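Local coordinates for protein thymine dioxygenase (PDB 5C3Q) that probably oxidises the methyl group of thymine as a 2-oxoglutarate-dependent, non-haem iron dioxygenase of the thymine-7-hydroxylase type, at residues P16-S21 with K36-G41; F226-G231 with P286-I291; L260-N265 with R316-I321. All coordinates share one frame; numbering follows the deposited sequence.

Contact 1: residues P16-S21 with K36-G41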
loop_
_atom_site.group_PDB
_atom_site.type_symbol
_atom_site.label_atom_id
_atom_site.label_comp_id
_atom_site.label_asym_id
_atom_site.label_seq_id
_atom_site.Cartn_x
_atom_site.Cartn_y
_atom_site.Cartn_z
ATOM N N PRO A 16 9.181 -11.475 -7.785
ATOM C CA PRO A 16 10.478 -11.900 -7.267
ATOM C C PRO A 16 10.635 -11.614 -5.783
ATOM O O PRO A 16 10.009 -10.685 -5.255
ATOM C CB PRO A 16 11.466 -11.046 -8.061
ATOM C CG PRO A 16 10.714 -9.795 -8.338
ATOM C CD PRO A 16 9.289 -10.226 -8.558
ATOM N N LEU A 17 11.460 -12.428 -5.136
ATOM C CA LEU A 17 11.905 -12.205 -3.774
ATOM C C LEU A 17 13.313 -11.656 -3.877
ATOM O O LEU A 17 14.178 -12.297 -4.466
ATOM C CB LEU A 17 11.914 -13.518 -2.998
ATOM C CG LEU A 17 12.471 -13.496 -1.578
ATOM C CD1 LEU A 17 11.712 -12.515 -0.702
ATOM C CD2 LEU A 17 12.420 -14.904 -0.995
ATOM N N ILE A 18 13.539 -10.472 -3.320
ATOM C CA ILE A 18 14.818 -9.783 -3.466
ATOM C C ILE A 18 15.377 -9.425 -2.093
ATOM O O ILE A 18 14.652 -8.936 -1.223
ATOM C CB ILE A 18 14.668 -8.525 -4.355
ATOM C CG1 ILE A 18 14.289 -8.948 -5.778
ATOM C CG2 ILE A 18 15.963 -7.722 -4.386
ATOM C CD1 ILE A 18 13.723 -7.850 -6.644
ATOM N N ASP A 19 16.663 -9.706 -1.903
ATOM C CA ASP A 19 17.358 -9.389 -0.665
ATOM C C ASP A 19 17.838 -7.944 -0.748
ATOM O O ASP A 19 18.833 -7.653 -1.406
ATOM C CB ASP A 19 18.541 -10.345 -0.466
ATOM C CG ASP A 19 19.324 -10.062 0.798
ATOM O OD1 ASP A 19 19.252 -8.932 1.328
ATOM O OD2 ASP A 19 20.027 -10.977 1.267
ATOM N N PHE A 20 17.135 -7.044 -0.069
ATOM C CA PHE A 20 17.404 -5.613 -0.212
ATOM C C PHE A 20 18.770 -5.199 0.338
ATOM O O PHE A 20 19.358 -4.224 -0.133
ATOM C CB PHE A 20 16.294 -4.785 0.441
ATOM C CG PHE A 20 16.265 -3.353 -0.014
ATOM C CD1 PHE A 20 16.012 -3.044 -1.341
ATOM C CD2 PHE A 20 16.485 -2.318 0.879
ATOM C CE1 PHE A 20 15.981 -1.725 -1.772
ATOM C CE2 PHE A 20 16.458 -0.999 0.454
ATOM C CZ PHE A 20 16.202 -0.702 -0.870
ATOM N N SER A 21 19.280 -5.943 1.320
ATOM C CA SER A 21 20.588 -5.649 1.900
ATOM C C SER A 21 21.694 -5.712 0.839
ATOM O O SER A 21 22.715 -5.041 0.960
ATOM C CB SER A 21 20.901 -6.604 3.061
ATOM O OG SER A 21 21.263 -7.894 2.598
ATOM N N LYS A 36 18.606 -3.878 -10.810
ATOM C CA LYS A 36 17.978 -4.359 -12.044
ATOM C C LYS A 36 16.873 -5.379 -11.780
ATOM O O LYS A 36 15.859 -5.387 -12.483
ATOM C CB LYS A 36 19.023 -4.961 -12.992
ATOM C CG LYS A 36 19.911 -3.929 -13.668
ATOM C CD LYS A 36 21.005 -4.592 -14.489
ATOM C CE LYS A 36 21.796 -3.570 -15.284
ATOM N NZ LYS A 36 22.827 -4.216 -16.139
ATOM N N ALA A 37 17.072 -6.239 -10.779
ATOM C CA ALA A 37 16.064 -7.240 -10.410
ATOM C C ALA A 37 14.813 -6.571 -9.836
ATOM O O ALA A 37 13.690 -6.961 -10.156
ATOM C CB ALA A 37 16.637 -8.233 -9.407
ATOM N N ILE A 38 15.026 -5.569 -8.986
ATOM C CA ILE A 38 13.938 -4.769 -8.429
ATOM C C ILE A 38 13.155 -4.093 -9.556
ATOM O O ILE A 38 11.937 -4.216 -9.628
ATOM C CB ILE A 38 14.471 -3.723 -7.424
ATOM C CG1 ILE A 38 14.953 -4.426 -6.148
ATOM C CG2 ILE A 38 13.406 -2.687 -7.086
ATOM C CD1 ILE A 38 15.820 -3.570 -5.244
ATOM N N LEU A 39 13.865 -3.392 -10.436
ATOM C CA LEU A 39 13.233 -2.723 -11.571
ATOM C C LEU A 39 12.479 -3.703 -12.475
ATOM O O LEU A 39 11.349 -3.440 -12.865
ATOM C CB LEU A 39 14.263 -1.952 -12.392
ATOM C CG LEU A 39 13.705 -1.229 -13.624
ATOM C CD1 LEU A 39 12.646 -0.209 -13.230
ATOM C CD2 LEU A 39 14.820 -0.568 -14.412
ATOM N N HIS A 40 13.102 -4.830 -12.800
ATOM C CA HIS A 40 12.464 -5.829 -13.653
ATOM C C HIS A 40 11.149 -6.316 -13.039
ATOM O O HIS A 40 10.164 -6.506 -13.753
ATOM C CB HIS A 40 13.402 -7.004 -13.914
ATOM C CG HIS A 40 12.860 -7.999 -14.891
ATOM N ND1 HIS A 40 12.829 -7.766 -16.249
ATOM C CD2 HIS A 40 12.318 -9.223 -14.708
ATOM C CE1 HIS A 40 12.295 -8.806 -16.861
ATOM N NE2 HIS A 40 11.977 -9.705 -15.948
ATOM N N GLY A 41 11.135 -6.498 -11.719
ATOM C CA GLY A 41 9.911 -6.844 -10.988
ATOM C C GLY A 41 8.802 -5.815 -11.158
ATOM O O GLY A 41 7.652 -6.170 -11.427
#
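Ile18 packs the end of its side chain straight onto the backbone of the helix at Ala37 and Ile38. Its CD1 lies 3.5 Å from Ile38 N, and the same methyl is 3.6 Å from the carbonyl carbon of Ala37. This is the tight part of the contact. Ile18 CG1 stands beside its own backbone N (chi1 -65°), which swings CD1 out to the helix. The other branch, CG2, meets the flank of Ile38, 3.9 Å from CG1 of that residue. Ile38 then reaches on with CD1, which comes to the edge of the Phe20 ring, 3.9 Å from CE1 and near the ring plane. Strand 13-19 and strand 47-51 are parallel neighbours in the main sheet, with helix 28-44 between them in the chain. The unit is a beta-alpha-beta crossover, and the contact joins its first strand to its helix. Helix 147-173 also borders this apolar core: Phe20 touches Leu161, and Ile38 touches Ala168. The packing is looser toward the partly exposed residues Pro16 and Ala37. Pro16 brings its ring to the helix at Gly41, with CG 4.0 Å from Gly41 CA, and the glycine lets the ring sit over bare backbone. Ala37 offers a single methyl, CB, 4.0 Å from Ile18 CD1. No hydrogen bond crosses between strand and helix.

Contact 2: residues F226-G231 with P286-I291. With AKG (2-oxoglutaric acid), chain F.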
loop_
_atom_site.group_PDB
_atom_site.type_symbol
_atom_site.label_atom_id
_atom_site.label_comp_id
_atom_site.label_asym_id
_atom_site.label_seq_id
_atom_site.Cartn_x
_atom_site.Cartn_y
_atom_site.Cartn_z
ATOM N N PHE A 226 3.153 -4.410 4.769
ATOM C CA PHE A 226 3.568 -5.355 5.790
ATOM C C PHE A 226 2.332 -6.168 6.164
ATOM O O PHE A 226 1.340 -5.605 6.637
ATOM C CB PHE A 226 4.105 -4.610 7.015
ATOM C CG PHE A 226 5.225 -3.652 6.708
ATOM C CD1 PHE A 226 4.956 -2.354 6.290
ATOM C CD2 PHE A 226 6.547 -4.038 6.859
ATOM C CE1 PHE A 226 5.980 -1.464 6.013
ATOM C CE2 PHE A 226 7.583 -3.154 6.577
ATOM C CZ PHE A 226 7.298 -1.866 6.156
ATOM N N GLN A 227 2.369 -7.479 5.928
ATOM C CA GLN A 227 1.235 -8.343 6.264
ATOM C C GLN A 227 1.646 -9.395 7.291
ATOM O O GLN A 227 2.810 -9.806 7.341
ATOM C CB GLN A 227 0.639 -9.001 5.009
ATOM C CG GLN A 227 1.547 -9.977 4.266
ATOM C CD GLN A 227 0.861 -10.630 3.070
ATOM O OE1 GLN A 227 -0.365 -10.720 3.013
ATOM N NE2 GLN A 227 1.655 -11.101 2.114
ATOM N N ASP A 228 0.690 -9.798 8.127
ATOM C CA ASP A 228 0.888 -10.921 9.041
ATOM C C ASP A 228 0.782 -12.232 8.248
ATOM O O ASP A 228 0.826 -12.213 7.017
ATOM C CB ASP A 228 -0.092 -10.858 10.237
ATOM C CG ASP A 228 -1.562 -11.000 9.833
ATOM O OD1 ASP A 228 -1.873 -11.385 8.681
ATOM O OD2 ASP A 228 -2.424 -10.715 10.693
ATOM N N SER A 229 0.642 -13.359 8.941
ATOM C CA SER A 229 0.697 -14.673 8.298
ATOM C C SER A 229 -0.669 -15.255 7.911
ATOM O O SER A 229 -0.745 -16.415 7.506
ATOM C CB SER A 229 1.420 -15.654 9.228
ATOM O OG SER A 229 0.687 -15.832 10.430
ATOM N N ARG A 230 -1.739 -14.466 8.028
ATOM C CA ARG A 230 -3.101 -14.974 7.776
ATOM C C ARG A 230 -3.378 -15.300 6.316
ATOM O O ARG A 230 -4.062 -16.277 6.018
ATOM C CB ARG A 230 -4.159 -13.967 8.240
ATOM C CG ARG A 230 -4.128 -13.631 9.719
ATOM C CD ARG A 230 -4.240 -14.868 10.590
ATOM N NE ARG A 230 -4.361 -14.513 12.000
ATOM C CZ ARG A 230 -4.197 -15.363 13.010
ATOM N NH1 ARG A 230 -3.892 -16.639 12.786
ATOM N NH2 ARG A 230 -4.330 -14.931 14.255
ATOM N N GLY A 231 -2.870 -14.467 5.412
ATOM C CA GLY A 231 -3.143 -14.622 3.987
ATOM C C GLY A 231 -4.421 -13.910 3.571
ATOM O O GLY A 231 -5.141 -13.368 4.414
ATOM N N PRO A 286 -9.505 -15.915 11.732
ATOM C CA PRO A 286 -9.066 -15.017 12.807
ATOM C C PRO A 286 -8.832 -13.584 12.315
ATOM O O PRO A 286 -8.879 -13.335 11.113
ATOM C CB PRO A 286 -7.747 -15.641 13.290
ATOM C CG PRO A 286 -7.653 -16.983 12.645
ATOM C CD PRO A 286 -8.489 -16.930 11.408
ATOM N N PRO A 287 -8.589 -12.642 13.243
ATOM C CA PRO A 287 -8.290 -11.275 12.816
ATOM C C PRO A 287 -7.040 -11.206 11.937
ATOM O O PRO A 287 -6.065 -11.910 12.205
ATOM C CB PRO A 287 -8.053 -10.538 14.140
ATOM C CG PRO A 287 -8.725 -11.370 15.178
ATOM C CD PRO A 287 -8.561 -12.776 14.709
ATOM N N ARG A 288 -7.083 -10.383 10.892
ATOM C CA ARG A 288 -5.915 -10.125 10.055
ATOM C C ARG A 288 -5.452 -8.677 10.241
ATOM O O ARG A 288 -6.259 -7.740 10.201
ATOM C CB ARG A 288 -6.225 -10.403 8.578
ATOM C CG ARG A 288 -5.120 -10.002 7.609
ATOM C CD ARG A 288 -5.357 -10.563 6.215
ATOM N NE ARG A 288 -4.205 -10.365 5.335
ATOM C CZ ARG A 288 -3.926 -9.245 4.666
ATOM N NH1 ARG A 288 -4.710 -8.176 4.761
ATOM N NH2 ARG A 288 -2.841 -9.192 3.896
ATOM N N TYR A 289 -4.150 -8.508 10.450
ATOM C CA TYR A 289 -3.538 -7.191 10.549
ATOM C C TYR A 289 -2.579 -6.987 9.402
ATOM O O TYR A 289 -1.785 -7.870 9.071
ATOM C CB TYR A 289 -2.774 -7.035 11.860
ATOM C CG TYR A 289 -3.664 -7.060 13.065
ATOM C CD1 TYR A 289 -4.282 -5.902 13.515
ATOM C CD2 TYR A 289 -3.902 -8.246 13.747
ATOM C CE1 TYR A 289 -5.116 -5.920 14.619
ATOM C CE2 TYR A 289 -4.732 -8.278 14.856
ATOM C CZ TYR A 289 -5.335 -7.112 15.287
ATOM O OH TYR A 289 -6.161 -7.138 16.382
ATOM N N SER A 290 -2.660 -5.813 8.793
ATOM C CA SER A 290 -1.647 -5.379 7.852
ATOM C C SER A 290 -1.404 -3.891 8.025
ATOM O O SER A 290 -2.187 -3.180 8.675
ATOM C CB SER A 290 -2.056 -5.702 6.410
ATOM O OG SER A 290 -3.204 -4.972 6.022
ATOM N N ILE A 291 -0.294 -3.436 7.460
ATOM C CA ILE A 291 0.055 -2.034 7.454
ATOM C C ILE A 291 0.461 -1.673 6.031
ATOM O O ILE A 291 1.416 -2.241 5.483
ATOM C CB ILE A 291 1.209 -1.731 8.433
ATOM C CG1 ILE A 291 0.838 -2.192 9.848
ATOM C CG2 ILE A 291 1.540 -0.243 8.409
ATOM C CD1 ILE A 291 1.936 -2.022 10.878
HETATM C C1 AKG F . -4.562 -1.209 0.664
HETATM O O1 AKG F . -4.475 -0.446 -0.335
HETATM O O2 AKG F . -4.874 -0.775 1.792
HETATM C C2 AKG F . -4.303 -2.648 0.503
HETATM O O5 AKG F . -4.157 -3.120 -0.621
HETATM C C3 AKG F . -4.224 -3.537 1.730
HETATM C C4 AKG F . -3.787 -4.950 1.352
HETATM C C5 AKG F . -3.619 -5.827 2.570
HETATM O O3 AKG F . -2.845 -6.803 2.480
HETATM O O4 AKG F . -4.252 -5.573 3.618
HETATM O O HOH W 1 -1.691 -11.935 5.702
HETATM O O HOH W 2 -4.389 -12.028 14.365
#
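Phe226 pairs with Ile291 as an antiparallel hydrogen-bonded pair. Phe226 N binds Ile291 O at 2.9 Å, and Ile291 N binds Phe226 O in return. The Phe226 ring turns its edge to Ile291 O. Gln227 and Ser290 follow as a non-hydrogen-bonded pair, with their side chains on the sheet face that carries 2-oxoglutarate. Gln227 OE1 accepts from Arg288 NH2 at 3.0 Å. It lies in the guanidinium plane, although the amide itself stands nearly upright to that plane (85°). This bond helps fix the rotation of the arginine head. One long backbone bond remains, Asp228 N to Tyr289 O at 3.3 Å. Asp228 OD2 also takes Tyr289 N at 2.8 Å, almost straight but from above the carboxylate plane. OD1 takes Arg230 N, an Asx turn. Arg230 bends back at chi2 (-56°). This lays its guanidinium over Pro286, whose CB sits over the centre of one face, 3.6 Å from Arg230 CZ, while NE binds Pro287 O. At Gly231, a water accepts from its N and from Arg288 NE. Extended from CG to NE, Arg288 gives the ligand two bonds, NH1 to O4 at 2.9 Å and NH2 to O3 at 2.8 Å. Ser290 OG donates to O4 as well, at 2.7 Å. This Arg-x-Ser pair, holding the distal carboxylate of the cosubstrate, is a hallmark of many 2-oxoglutarate dioxygenases with the double-stranded beta-helix fold.

Contact 3: residues L260-N265 with R316-I321. With EDO (1,2-ethanediol), chain K.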
loop_
_atom_site.group_PDB
_atom_site.type_symbol
_atom_site.label_atom_id
_atom_site.label_comp_id
_atom_site.label_asym_id
_atom_site.label_seq_id
_atom_site.Cartn_x
_atom_site.Cartn_y
_atom_site.Cartn_z
ATOM N N LEU A 260 3.388 6.334 -10.237
ATOM C CA LEU A 260 4.670 5.827 -10.757
ATOM C C LEU A 260 4.499 5.190 -12.140
ATOM O O LEU A 260 5.325 5.389 -13.018
ATOM C CB LEU A 260 5.326 4.838 -9.783
ATOM C CG LEU A 260 6.680 4.251 -10.209
ATOM C CD1 LEU A 260 7.690 5.335 -10.566
ATOM C CD2 LEU A 260 7.241 3.363 -9.110
ATOM N N ALA A 261 3.421 4.438 -12.328
ATOM C CA ALA A 261 3.096 3.874 -13.641
ATOM C C ALA A 261 3.092 4.972 -14.700
ATOM O O ALA A 261 3.767 4.875 -15.725
ATOM C CB ALA A 261 1.741 3.182 -13.597
ATOM N N ARG A 262 2.345 6.030 -14.411
ATOM C CA ARG A 262 2.232 7.187 -15.292
ATOM C C ARG A 262 3.570 7.926 -15.462
ATOM O O ARG A 262 3.959 8.282 -16.569
ATOM C CB ARG A 262 1.189 8.134 -14.709
ATOM C CG ARG A 262 0.891 9.340 -15.561
ATOM C CD ARG A 262 0.067 10.345 -14.786
ATOM N NE ARG A 262 -0.265 11.465 -15.657
ATOM C CZ ARG A 262 -1.494 11.858 -15.981
ATOM N NH1 ARG A 262 -2.569 11.256 -15.482
ATOM N NH2 ARG A 262 -1.631 12.892 -16.802
ATOM N N TRP A 263 4.243 8.170 -14.341
ATOM C CA TRP A 263 5.573 8.807 -14.302
ATOM C C TRP A 263 6.602 8.067 -15.174
ATOM O O TRP A 263 7.435 8.687 -15.845
ATOM C CB TRP A 263 6.038 8.819 -12.845
ATOM C CG TRP A 263 7.081 9.812 -12.464
ATOM C CD1 TRP A 263 7.663 10.763 -13.251
ATOM C CD2 TRP A 263 7.623 9.985 -11.155
ATOM N NE1 TRP A 263 8.561 11.500 -12.514
ATOM C CE2 TRP A 263 8.551 11.043 -11.222
ATOM C CE3 TRP A 263 7.419 9.340 -9.930
ATOM C CZ2 TRP A 263 9.275 11.473 -10.108
ATOM C CZ3 TRP A 263 8.141 9.767 -8.824
ATOM C CH2 TRP A 263 9.055 10.824 -8.922
ATOM N N SER A 264 6.515 6.740 -15.167
ATOM C CA SER A 264 7.414 5.866 -15.918
ATOM C C SER A 264 6.997 5.663 -17.376
ATOM O O SER A 264 7.612 4.867 -18.092
ATOM C CB SER A 264 7.480 4.502 -15.220
ATOM O OG SER A 264 6.298 3.750 -15.434
ATOM N N ASN A 265 5.951 6.366 -17.807
ATOM C CA ASN A 265 5.386 6.203 -19.140
ATOM C C ASN A 265 4.913 4.772 -19.396
ATOM O O ASN A 265 5.095 4.235 -20.489
ATOM C CB ASN A 265 6.389 6.635 -20.217
ATOM C CG ASN A 265 5.708 6.989 -21.526
ATOM O OD1 ASN A 265 4.701 7.684 -21.524
ATOM N ND2 ASN A 265 6.242 6.495 -22.645
ATOM N N ARG A 316 5.462 9.463 -25.471
ATOM C CA ARG A 316 4.913 9.915 -24.185
ATOM C C ARG A 316 3.394 9.824 -24.177
ATOM O O ARG A 316 2.724 10.498 -24.964
ATOM C CB ARG A 316 5.297 11.364 -23.896
ATOM C CG ARG A 316 6.757 11.584 -23.556
ATOM C CD ARG A 316 6.906 12.928 -22.860
ATOM N NE ARG A 316 8.297 13.354 -22.749
ATOM C CZ ARG A 316 8.699 14.432 -22.078
ATOM N NH1 ARG A 316 7.822 15.209 -21.446
ATOM N NH2 ARG A 316 9.990 14.739 -22.034
ATOM N N LYS A 317 2.857 9.022 -23.264
ATOM C CA LYS A 317 1.427 8.743 -23.235
ATOM C C LYS A 317 0.605 9.781 -22.466
ATOM O O LYS A 317 -0.601 9.891 -22.690
ATOM C CB LYS A 317 1.181 7.349 -22.645
ATOM C CG LYS A 317 1.781 6.227 -23.482
ATOM C CD LYS A 317 1.734 4.884 -22.773
ATOM C CE LYS A 317 0.320 4.347 -22.650
ATOM N NZ LYS A 317 0.318 2.878 -22.389
ATOM N N TYR A 318 1.249 10.539 -21.574
ATOM C CA TYR A 318 0.524 11.363 -20.603
ATOM C C TYR A 318 1.016 12.807 -20.519
ATOM O O TYR A 318 2.218 13.070 -20.586
ATOM C CB TYR A 318 0.617 10.724 -19.215
ATOM C CG TYR A 318 0.145 9.292 -19.198
ATOM C CD1 TYR A 318 -1.197 8.986 -19.379
ATOM C CD2 TYR A 318 1.043 8.241 -19.032
ATOM C CE1 TYR A 318 -1.639 7.673 -19.381
ATOM C CE2 TYR A 318 0.610 6.924 -19.031
ATOM C CZ TYR A 318 -0.733 6.645 -19.202
ATOM O OH TYR A 318 -1.178 5.340 -19.207
ATOM N N GLU A 319 0.067 13.728 -20.357
ATOM C CA GLU A 319 0.375 15.118 -20.031
ATOM C C GLU A 319 0.934 15.183 -18.619
ATOM O O GLU A 319 0.620 14.338 -17.781
ATOM C CB GLU A 319 -0.882 15.995 -20.104
ATOM C CG GLU A 319 -1.437 16.181 -21.504
ATOM C CD GLU A 319 -2.579 17.183 -21.565
ATOM O OE1 GLU A 319 -2.479 18.250 -20.920
ATOM O OE2 GLU A 319 -3.575 16.908 -22.271
ATOM N N GLY A 320 1.757 16.192 -18.355
ATOM C CA GLY A 320 2.264 16.423 -17.005
ATOM C C GLY A 320 1.134 16.750 -16.040
ATOM O O GLY A 320 0.141 17.354 -16.426
ATOM N N ILE A 321 1.274 16.322 -14.788
ATOM C CA ILE A 321 0.301 16.652 -13.746
ATOM C C ILE A 321 0.993 16.930 -12.422
ATOM O O ILE A 321 2.077 16.410 -12.151
ATOM C CB ILE A 321 -0.717 15.516 -13.502
ATOM C CG1 ILE A 321 -0.009 14.160 -13.437
ATOM C CG2 ILE A 321 -1.791 15.512 -14.581
ATOM C CD1 ILE A 321 -0.792 13.111 -12.692
HETATM C C1 EDO K . -4.741 14.012 -16.909
HETATM O O1 EDO K . -4.157 14.220 -18.204
HETATM C C2 EDO K . -5.211 12.565 -16.820
HETATM O O2 EDO K . -5.222 12.080 -15.471
HETATM O O HOH W 3 2.362 12.478 -16.390
HETATM O O HOH W 4 4.004 10.182 -20.458
#
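Asn265, with the positive phi of a Schellman motif at the end of helix 258-263, comes nearest to Lys317 of the irregular segment 316-321, their CA atoms 6.2 Å apart. Asn265 OD1 receives Lys317 N at 2.9 Å, on a lone pair and in the carbonyl plane. The same oxygen accepts from a water that in turn accepts from Tyr318 N, so two donors grip it. Asn265 ND2 adds a bond to Glu315 O. One helical turn earlier, Arg262 carries the rest of the contact. Its CG lies anti to the backbone N (chi1 -176°) and the chain runs extended to NE, which takes the guanidinium out between Tyr318 and Ile321. Tyr318 CG lies over one face of the guanidinium, toward the rim, and the two planes are 37° apart. Ile321 CD1 covers the opposite face, 3.4 Å from Arg262 NE. At the edge, Arg262 NH2 gives a nearly straight bond (176°) to Glu319 O at 2.8 Å. A water joins NE to that same carbonyl. An ethanediol molecule, probably from crystallisation, accepts from NH1 and NH2. Lys317 NZ and Tyr318 OH both turn to Asp266, just past the helix. Beyond the contact, Ile321 pairs through its backbone with Ile303 in a small two-stranded sheet, and Leu260 packs helix 258-263 against Met166 and Ile169 of helix 147-173.

Contacts 1 and 2 reach the same large sheet, contact 1 near one edge and contact 2 farther in. Their centres are 23 Å apart and their nearest atoms about 11 Å; for contacts 1 and 3 these are 23 Å and about 7 Å. Contact 3 lies on the other side of the chain's centre from contact 2, 33 Å away between centres. Contact 2 alone touches 2-oxoglutarate, which Tyr196 and Arg192 also bind. The Ser290 side chain is still about 9 Å from the nickel ion, held by His216, Asp218 and His273. Contact 3 lies away from the site, with the Arg262 side chain about 13 Å from thymine. Helix 147-173 touches side chains in segments of all three.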